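Local coordinates for nucleoside hydrolase, putative (Trypanosoma brucei, PDB 3FZ0), which belongs to the nucleoside hydrolase family of calcium-binding enzymes, with a mixed beta sheet flanked by helices and a calcium ion held by clustered aspartates, at residues V212-T217 with V343-F348; V163-T168 with V281-A286; L297-T302 with N336-T341. The protein carries 2 engineered substitutions. All coordinates share one frame; numbering follows the deposited sequence.

Contact 1: residues V212-T217 with V343-F348; sequences VNSPMT and VDNEMF
S214 turns OG away from its own backbone N (chi1 -175°), and F348 swings its ring out in the same sense (chi1 179°), which brings the serine hydroxyl over the root of the phenyl group. S214 OG lies 3.7 Å from F348 CD2. The serine backbone follows the ring outward: S214 O stands 3.4 Å from F348 CE2, at an oblique angle to the ring. Further along the loop, the carbonyl carbon of P215 and the amide N of M216 meet the ring at its edge, close to its plane. V343 CG1 also comes within 4.0 Å of S214 OG, so that a methyl and the aromatic ring both touch the hydroxyl. F348 also packs on A284, V285 and L288 of helix 282-291, and V343 rests on V289 of the same helix. Two waters span the gap between N213 and V343, where no direct bond is clear. One accepts from V343 N at 3.0 Å and reaches N213 OD1 at 2.9 Å, an oxygen that K342 NZ also grips. The other lies 2.6 Å from V343 O and 3.2 Å from N213 O. Beyond this bridge the chain turns into a helix. D344 OD1 accepts from M347 N at 3.1 Å in a fairly straight bond (158° at the hydrogen), although the N-H arrives well above the carboxylate plane. The aspartate side chain thus takes up an amide that the first helical turn would otherwise leave without a backbone acceptor. This is a classical aspartate N-cap, set where the sheet strand 337-343 passes into the C-terminal helix 345-356 of an alpha/beta fold.

Contact 2: residues V163-T168 with V281-A286; sequences VIMNGT and VPDAVA. With CA (calcium ion), chain G.
M165 and A286 make the closest apolar approach, CB to CB at 3.8 Å. From there the methionine runs anti to its own N (chi1 -165°) and bends twice, bringing CE to 4.0 Å from P282 CB, the two side chains crossing obliquely. Besides these apolar pairs there are contacts of carbon with oxygen: V163 CG1 sits 3.8 Å from A286 O, and M165 CB lies 3.4 Å from D283 OD1, the side chains of M165 and D283 crossing at about a right angle. No hydrogen bond joins the segments. The arrangement is that of a helix laid on the central sheet of an alpha/beta fold: the axes of strand 163-165 and helix 282-286 approach to 7.9 Å and run nearly antiparallel (169°), so the helix's first turn lies beside the strand's C-terminal end. The metal contacts gather there. D283 OD2 binds the calcium ion at 2.4 Å; D14, D19 and the backbone O of L134 bind it too, along with three waters, in the aspartate-rich site characteristic of nucleoside hydrolases. One of these waters, 2.3 Å from the calcium ion, also donates to D283 OD1 at 2.6 Å. D283 N donates to D18 OD2.

Contact 3: residues L297-T302 with N336-T341; sequences LDSFLT and NCNVIT
S299 OG is shared by a side-chain amide and a water. N338 ND2 donates to S299 OG at 3.2 Å in a weak, bent bond (135° at the hydrogen), and a water lies 2.7 Å from S299 OG. The same water donates to N338 OD1 at 2.6 Å, closing a small ring of polar groups over one face of the sheet. The serine reaches it because OG sits between its backbone N and carbonyl carbon (chi1 63°), rising toward the asparagine of the diagonal position. N338 ND2 also donates to Q204 OE1 on strand 203-206. Beneath the side chains runs an antiparallel ladder. F300 and V339 form a hydrogen-bonded pair, with F300 N to V339 O at 2.8 Å and V339 N to F300 O at 2.9 Å. T302 and C337 form the next, T302 N reaching C337 O at 3.0 Å and C337 N answering to T302 O. Toward the other end T341 N donates to D298 O at 2.9 Å. Between the two pairs, L301 CA comes 3.5 Å from C337 O in a CA-H...O contact. S299, L301, N338 and I340 lie on one face; F300, T302, C337 and V339 lie on the other, where the ring of F300 meets that of W321 with nearly parallel planes and T302 OG1 bonds to D320 O. Classic beta bulges break the regular pairing at both ends: N336 and C337 both face T302, and L297 and D298 both face K342. The chemistry implies a join carried mainly by backbone bonds, in which the N338 amide, held on both its N and its O, has its rotation fixed and ties together three neighbouring strands, 203-206, 337-343 and 296-306.

Helix 282-291 and the V281 before it connect the first two contacts, whose centres lie 12 Å apart: F348 CE1 of contact 1 packs 3.7 Å from A284 CB of contact 2, and M216 CE lies 3.8 Å from V281 CG2. Contact 2 supplies one calcium ligand, D283, whereas the F348 side chain stays about 13 Å from the ion, on the far flank of the helix. Contact 3 is nested within the chain loop that contact 1 closes, and its strand 337-343 leads into the helix of contact 1; L297 CD1 touches D344 CA at 3.8 Å. Contacts 2 and 3 reach the same sheet but come no nearer than about 5 Å between nearest atoms.

Contact 1: residues V212-T217 with V343-F348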
loop_
_atom_site.group_PDB
_atom_site.type_symbol
_atom_site.label_atom_id
_atom_site.label_comp_id
_atom_site.label_asym_id
_atom_site.label_seq_id
_atom_site.Cartn_x
_atom_site.Cartn_y
_atom_site.Cartn_z
ATOM N N VAL B 212 -26.199 9.813 -9.099
ATOM C CA VAL B 212 -26.254 11.265 -9.132
ATOM C C VAL B 212 -26.982 11.752 -10.411
ATOM O O VAL B 212 -27.702 12.782 -10.398
ATOM C CB VAL B 212 -24.838 11.882 -9.056
ATOM C CG1 VAL B 212 -24.874 13.443 -9.313
ATOM C CG2 VAL B 212 -24.205 11.556 -7.710
ATOM N N ASN B 213 -26.776 11.000 -11.498
ATOM C CA ASN B 213 -27.353 11.293 -12.800
ATOM C C ASN B 213 -28.834 10.962 -12.919
ATOM O O ASN B 213 -29.478 11.313 -13.907
ATOM C CB ASN B 213 -26.614 10.522 -13.878
ATOM C CG ASN B 213 -26.977 11.003 -15.272
ATOM O OD1 ASN B 213 -27.533 10.253 -16.088
ATOM N ND2 ASN B 213 -26.709 12.276 -15.532
ATOM N N SER B 214 -29.362 10.251 -11.924
ATOM C CA SER B 214 -30.788 9.889 -11.891
ATOM C C SER B 214 -31.415 10.236 -10.528
ATOM O O SER B 214 -31.773 9.343 -9.756
ATOM C CB SER B 214 -30.956 8.396 -12.182
ATOM O OG SER B 214 -32.313 8.087 -12.266
ATOM N N PRO B 215 -31.518 11.536 -10.221
ATOM C CA PRO B 215 -32.021 11.942 -8.911
ATOM C C PRO B 215 -33.494 12.281 -8.960
ATOM O O PRO B 215 -34.123 12.257 -10.023
ATOM C CB PRO B 215 -31.254 13.240 -8.662
ATOM C CG PRO B 215 -31.040 13.833 -10.058
ATOM C CD PRO B 215 -31.158 12.705 -11.058
ATOM N N MET B 216 -34.057 12.671 -7.830
ATOM C CA MET B 216 -35.340 13.360 -7.916
ATOM C C MET B 216 -35.112 14.843 -7.641
ATOM O O MET B 216 -34.175 15.222 -6.921
ATOM C CB MET B 216 -36.392 12.753 -7.004
ATOM C CG MET B 216 -36.083 12.889 -5.566
ATOM S SD MET B 216 -37.359 12.160 -4.541
ATOM C CE MET B 216 -36.473 12.171 -2.951
ATOM N N THR B 217 -35.930 15.670 -8.259
ATOM C CA THR B 217 -35.998 17.081 -7.937
ATOM C C THR B 217 -36.713 17.278 -6.585
ATOM O O THR B 217 -37.614 16.498 -6.225
ATOM C CB THR B 217 -36.790 17.790 -9.064
ATOM O OG1 THR B 217 -35.973 17.868 -10.244
ATOM C CG2 THR B 217 -37.185 19.155 -8.666
ATOM N N VAL B 343 -29.078 5.354 -16.226
ATOM C CA VAL B 343 -30.383 4.841 -15.838
ATOM C C VAL B 343 -31.496 5.765 -16.310
ATOM O O VAL B 343 -31.357 6.997 -16.282
ATOM C CB VAL B 343 -30.465 4.613 -14.320
ATOM C CG1 VAL B 343 -31.900 4.387 -13.852
ATOM C CG2 VAL B 343 -29.606 3.388 -13.939
ATOM N N ASP B 344 -32.604 5.154 -16.743
ATOM C CA ASP B 344 -33.782 5.862 -17.265
ATOM C C ASP B 344 -34.429 6.629 -16.118
ATOM O O ASP B 344 -35.056 6.021 -15.253
ATOM C CB ASP B 344 -34.750 4.839 -17.840
ATOM C CG ASP B 344 -35.906 5.464 -18.579
ATOM O OD1 ASP B 344 -36.427 6.532 -18.175
ATOM O OD2 ASP B 344 -36.329 4.855 -19.587
ATOM N N ASN B 345 -34.237 7.949 -16.093
ATOM C CA ASN B 345 -34.796 8.803 -15.015
ATOM C C ASN B 345 -36.331 8.744 -14.933
ATOM O O ASN B 345 -36.903 8.638 -13.868
ATOM C CB ASN B 345 -34.350 10.273 -15.120
ATOM C CG ASN B 345 -34.656 11.046 -13.850
ATOM O OD1 ASN B 345 -34.243 10.630 -12.751
ATOM N ND2 ASN B 345 -35.423 12.135 -13.972
ATOM N N GLU B 346 -36.962 8.801 -16.094
ATOM C CA GLU B 346 -38.398 8.688 -16.233
ATOM C C GLU B 346 -38.953 7.403 -15.553
ATOM O O GLU B 346 -39.905 7.486 -14.783
ATOM C CB GLU B 346 -38.746 8.770 -17.717
ATOM C CG GLU B 346 -40.205 9.068 -18.029
ATOM C CD GLU B 346 -40.369 9.885 -19.339
ATOM O OE1 GLU B 346 -39.345 10.451 -19.846
ATOM O OE2 GLU B 346 -41.534 9.986 -19.845
ATOM N N MET B 347 -38.317 6.243 -15.796
ATOM C CA MET B 347 -38.753 4.986 -15.174
ATOM C C MET B 347 -38.528 5.006 -13.672
ATOM O O MET B 347 -39.329 4.435 -12.922
ATOM C CB MET B 347 -38.031 3.782 -15.756
ATOM C CG MET B 347 -38.671 3.177 -16.964
ATOM S SD MET B 347 -37.877 1.626 -17.448
ATOM C CE MET B 347 -37.893 0.750 -15.927
ATOM N N PHE B 348 -37.437 5.652 -13.247
ATOM C CA PHE B 348 -37.152 5.858 -11.833
ATOM C C PHE B 348 -38.225 6.692 -11.075
ATOM O O PHE B 348 -38.706 6.285 -10.025
ATOM C CB PHE B 348 -35.776 6.495 -11.672
ATOM C CG PHE B 348 -35.389 6.762 -10.241
ATOM C CD1 PHE B 348 -35.291 5.716 -9.331
ATOM C CD2 PHE B 348 -35.106 8.057 -9.815
ATOM C CE1 PHE B 348 -34.897 5.943 -8.013
ATOM C CE2 PHE B 348 -34.729 8.321 -8.486
ATOM C CZ PHE B 348 -34.619 7.271 -7.580
HETATM O O HOH W 1 -28.368 7.852 -14.756
HETATM O O HOH W 2 -30.711 9.534 -16.269
#

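Contact 2: residues V163-T168 with V281-A286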
loop_
_atom_site.group_PDB
_atom_site.type_symbol
_atom_site.label_atom_id
_atom_site.label_comp_id
_atom_site.label_asym_id
_atom_site.label_seq_id
_atom_site.Cartn_x
_atom_site.Cartn_y
_atom_site.Cartn_z
ATOM N N VAL B 163 -26.990 -7.356 -7.658
ATOM C CA VAL B 163 -26.895 -5.934 -7.984
ATOM C C VAL B 163 -26.450 -5.213 -6.729
ATOM O O VAL B 163 -26.995 -5.435 -5.665
ATOM C CB VAL B 163 -28.224 -5.399 -8.483
ATOM C CG1 VAL B 163 -28.058 -4.009 -8.966
ATOM C CG2 VAL B 163 -28.752 -6.280 -9.593
ATOM N N ILE B 164 -25.415 -4.398 -6.848
ATOM C CA ILE B 164 -24.845 -3.720 -5.665
ATOM C C ILE B 164 -24.835 -2.194 -5.791
ATOM O O ILE B 164 -24.500 -1.633 -6.855
ATOM C CB ILE B 164 -23.423 -4.266 -5.333
ATOM C CG1 ILE B 164 -22.406 -3.945 -6.449
ATOM C CG2 ILE B 164 -23.500 -5.769 -5.048
ATOM C CD1 ILE B 164 -20.968 -4.322 -6.115
ATOM N N MET B 165 -25.227 -1.501 -4.730
ATOM C CA MET B 165 -24.996 -0.039 -4.736
ATOM C C MET B 165 -23.632 0.193 -4.107
ATOM O O MET B 165 -23.463 0.055 -2.907
ATOM C CB MET B 165 -26.109 0.764 -4.026
ATOM C CG MET B 165 -26.039 2.231 -4.356
ATOM S SD MET B 165 -24.635 3.045 -3.564
ATOM C CE MET B 165 -23.989 4.062 -4.890
ATOM N N ASN B 166 -22.671 0.544 -4.950
ATOM C CA ASN B 166 -21.237 0.404 -4.626
ATOM C C ASN B 166 -20.308 1.116 -5.630
ATOM O O ASN B 166 -20.552 1.092 -6.849
ATOM C CB ASN B 166 -20.877 -1.088 -4.512
ATOM C CG ASN B 166 -19.465 -1.322 -3.936
ATOM O OD1 ASN B 166 -18.457 -1.228 -4.651
ATOM N ND2 ASN B 166 -19.398 -1.663 -2.652
ATOM N N GLY B 167 -19.267 1.762 -5.119
ATOM C CA GLY B 167 -18.216 2.283 -5.955
ATOM C C GLY B 167 -18.513 3.489 -6.816
ATOM O O GLY B 167 -19.541 4.172 -6.658
ATOM N N THR B 168 -17.570 3.792 -7.703
ATOM C CA THR B 168 -17.682 4.931 -8.604
ATOM C C THR B 168 -17.398 4.456 -10.044
ATOM O O THR B 168 -16.860 3.337 -10.256
ATOM C CB THR B 168 -16.656 6.014 -8.245
ATOM O OG1 THR B 168 -15.362 5.581 -8.698
ATOM C CG2 THR B 168 -16.626 6.263 -6.738
ATOM N N VAL B 281 -30.931 9.601 -4.557
ATOM C CA VAL B 281 -31.430 8.467 -3.765
ATOM C C VAL B 281 -30.783 7.141 -4.223
ATOM O O VAL B 281 -31.441 6.287 -4.781
ATOM C CB VAL B 281 -32.991 8.387 -3.833
ATOM C CG1 VAL B 281 -33.521 7.440 -2.779
ATOM C CG2 VAL B 281 -33.602 9.752 -3.623
ATOM N N PRO B 282 -29.479 6.963 -3.979
ATOM C CA PRO B 282 -28.712 5.879 -4.627
ATOM C C PRO B 282 -29.275 4.481 -4.503
ATOM O O PRO B 282 -29.373 3.771 -5.530
ATOM C CB PRO B 282 -27.327 5.982 -3.988
ATOM C CG PRO B 282 -27.212 7.458 -3.665
ATOM C CD PRO B 282 -28.609 7.793 -3.122
ATOM N N ASP B 283 -29.622 4.048 -3.287
ATOM C CA ASP B 283 -30.123 2.659 -3.124
ATOM C C ASP B 283 -31.390 2.372 -3.919
ATOM O O ASP B 283 -31.587 1.248 -4.365
ATOM C CB ASP B 283 -30.343 2.328 -1.659
ATOM C CG ASP B 283 -29.052 2.296 -0.882
ATOM O OD1 ASP B 283 -27.995 2.046 -1.486
ATOM O OD2 ASP B 283 -29.082 2.520 0.346
ATOM N N ALA B 284 -32.241 3.378 -4.117
ATOM C CA ALA B 284 -33.478 3.174 -4.877
ATOM C C ALA B 284 -33.152 2.908 -6.332
ATOM O O ALA B 284 -33.831 2.106 -6.992
ATOM C CB ALA B 284 -34.433 4.368 -4.741
ATOM N N VAL B 285 -32.098 3.557 -6.831
ATOM C CA VAL B 285 -31.672 3.358 -8.214
ATOM C C VAL B 285 -31.185 1.904 -8.411
ATOM O O VAL B 285 -31.473 1.243 -9.423
ATOM C CB VAL B 285 -30.608 4.437 -8.654
ATOM C CG1 VAL B 285 -30.128 4.230 -10.097
ATOM C CG2 VAL B 285 -31.162 5.841 -8.531
ATOM N N ALA B 286 -30.464 1.387 -7.428
ATOM C CA ALA B 286 -29.957 0.027 -7.501
ATOM C C ALA B 286 -31.118 -0.982 -7.513
ATOM O O ALA B 286 -31.146 -1.890 -8.357
ATOM C CB ALA B 286 -28.992 -0.246 -6.328
HETATM CA CA CA G . -27.401 2.097 2.062
HETATM O O HOH W 3 -26.153 2.709 0.235
HETATM O O HOH W 4 -24.914 2.686 2.932
HETATM O O HOH W 5 -27.524 4.533 2.265
#

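Contact 3: residues L297-T302 with N336-T341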
loop_
_atom_site.group_PDB
_atom_site.type_symbol
_atom_site.label_atom_id
_atom_site.label_comp_id
_atom_site.label_asym_id
_atom_site.label_seq_id
_atom_site.Cartn_x
_atom_site.Cartn_y
_atom_site.Cartn_z
ATOM N N LEU B 297 -30.070 2.264 -19.452
ATOM C CA LEU B 297 -29.944 2.816 -20.805
ATOM C C LEU B 297 -28.542 2.624 -21.389
ATOM O O LEU B 297 -28.384 2.518 -22.604
ATOM C CB LEU B 297 -30.352 4.299 -20.846
ATOM C CG LEU B 297 -31.851 4.614 -20.634
ATOM C CD1 LEU B 297 -32.155 6.139 -20.710
ATOM C CD2 LEU B 297 -32.819 3.764 -21.572
ATOM N N ASP B 298 -27.536 2.577 -20.516
ATOM C CA ASP B 298 -26.146 2.464 -20.941
ATOM C C ASP B 298 -25.321 1.802 -19.860
ATOM O O ASP B 298 -25.537 2.049 -18.657
ATOM C CB ASP B 298 -25.563 3.843 -21.266
ATOM C CG ASP B 298 -24.480 3.790 -22.323
ATOM O OD1 ASP B 298 -23.981 2.681 -22.688
ATOM O OD2 ASP B 298 -24.099 4.878 -22.791
ATOM N N SER B 299 -24.392 0.946 -20.290
ATOM C CA SER B 299 -23.445 0.302 -19.386
ATOM C C SER B 299 -22.190 -0.188 -20.116
ATOM O O SER B 299 -22.104 -0.158 -21.346
ATOM C CB SER B 299 -24.114 -0.834 -18.607
ATOM O OG SER B 299 -24.566 -1.848 -19.455
ATOM N N PHE B 300 -21.201 -0.608 -19.333
ATOM C CA PHE B 300 -19.930 -1.040 -19.868
ATOM C C PHE B 300 -19.433 -2.285 -19.127
ATOM O O PHE B 300 -19.071 -2.227 -17.940
ATOM C CB PHE B 300 -18.893 0.097 -19.842
ATOM C CG PHE B 300 -17.583 -0.277 -20.490
ATOM C CD1 PHE B 300 -17.531 -0.590 -21.856
ATOM C CD2 PHE B 300 -16.411 -0.353 -19.738
ATOM C CE1 PHE B 300 -16.306 -0.978 -22.478
ATOM C CE2 PHE B 300 -15.186 -0.731 -20.353
ATOM C CZ PHE B 300 -15.131 -1.040 -21.716
ATOM N N LEU B 301 -19.451 -3.411 -19.831
ATOM C CA LEU B 301 -19.017 -4.680 -19.263
ATOM C C LEU B 301 -17.502 -4.824 -19.386
ATOM O O LEU B 301 -16.954 -4.837 -20.497
ATOM C CB LEU B 301 -19.757 -5.840 -19.949
ATOM C CG LEU B 301 -19.381 -7.305 -19.608
ATOM C CD1 LEU B 301 -19.462 -7.597 -18.103
ATOM C CD2 LEU B 301 -20.209 -8.337 -20.402
ATOM N N THR B 302 -16.818 -4.935 -18.252
ATOM C CA THR B 302 -15.352 -5.078 -18.276
ATOM C C THR B 302 -14.865 -5.692 -16.968
ATOM O O THR B 302 -15.690 -6.170 -16.193
ATOM C CB THR B 302 -14.659 -3.720 -18.520
ATOM O OG1 THR B 302 -13.245 -3.913 -18.597
ATOM C CG2 THR B 302 -14.999 -2.736 -17.390
ATOM N N ASN B 336 -15.916 -9.308 -15.458
ATOM C CA ASN B 336 -16.644 -9.729 -14.272
ATOM C C ASN B 336 -17.678 -8.759 -13.776
ATOM O O ASN B 336 -18.400 -9.082 -12.833
ATOM C CB ASN B 336 -15.671 -10.008 -13.126
ATOM C CG ASN B 336 -14.953 -8.751 -12.637
ATOM O OD1 ASN B 336 -14.842 -7.767 -13.352
ATOM N ND2 ASN B 336 -14.429 -8.804 -11.422
ATOM N N CYS B 337 -17.750 -7.578 -14.378
ATOM C CA CYS B 337 -18.600 -6.523 -13.837
ATOM C C CYS B 337 -19.224 -5.619 -14.904
ATOM O O CYS B 337 -18.538 -5.160 -15.814
ATOM C CB CYS B 337 -17.791 -5.706 -12.849
ATOM S SG CYS B 337 -18.637 -4.270 -12.161
ATOM N N ASN B 338 -20.529 -5.392 -14.796
ATOM C CA ASN B 338 -21.240 -4.471 -15.679
ATOM C C ASN B 338 -21.389 -3.126 -14.984
ATOM O O ASN B 338 -22.123 -3.002 -14.013
ATOM C CB ASN B 338 -22.596 -5.042 -16.080
ATOM C CG ASN B 338 -23.228 -4.316 -17.279
ATOM O OD1 ASN B 338 -22.531 -3.835 -18.178
ATOM N ND2 ASN B 338 -24.561 -4.242 -17.286
ATOM N N VAL B 339 -20.637 -2.142 -15.455
ATOM C CA VAL B 339 -20.618 -0.806 -14.858
ATOM C C VAL B 339 -21.786 -0.056 -15.476
ATOM O O VAL B 339 -21.761 0.206 -16.681
ATOM C CB VAL B 339 -19.264 -0.080 -15.146
ATOM C CG1 VAL B 339 -19.264 1.313 -14.574
ATOM C CG2 VAL B 339 -18.104 -0.918 -14.576
ATOM N N ILE B 340 -22.815 0.233 -14.669
ATOM C CA ILE B 340 -24.005 0.935 -15.144
ATOM C C ILE B 340 -23.674 2.436 -15.286
ATOM O O ILE B 340 -23.247 3.063 -14.310
ATOM C CB ILE B 340 -25.187 0.769 -14.158
ATOM C CG1 ILE B 340 -25.359 -0.699 -13.693
ATOM C CG2 ILE B 340 -26.455 1.369 -14.740
ATOM C CD1 ILE B 340 -25.660 -1.727 -14.790
ATOM N N THR B 341 -23.884 3.014 -16.475
ATOM C CA THR B 341 -23.483 4.406 -16.708
ATOM C C THR B 341 -24.629 5.365 -16.988
ATOM O O THR B 341 -24.453 6.570 -16.854
ATOM C CB THR B 341 -22.396 4.556 -17.787
ATOM O OG1 THR B 341 -22.876 4.025 -19.019
ATOM C CG2 THR B 341 -21.078 3.806 -17.367
HETATM O O HOH W 6 -22.887 -3.619 -20.714
#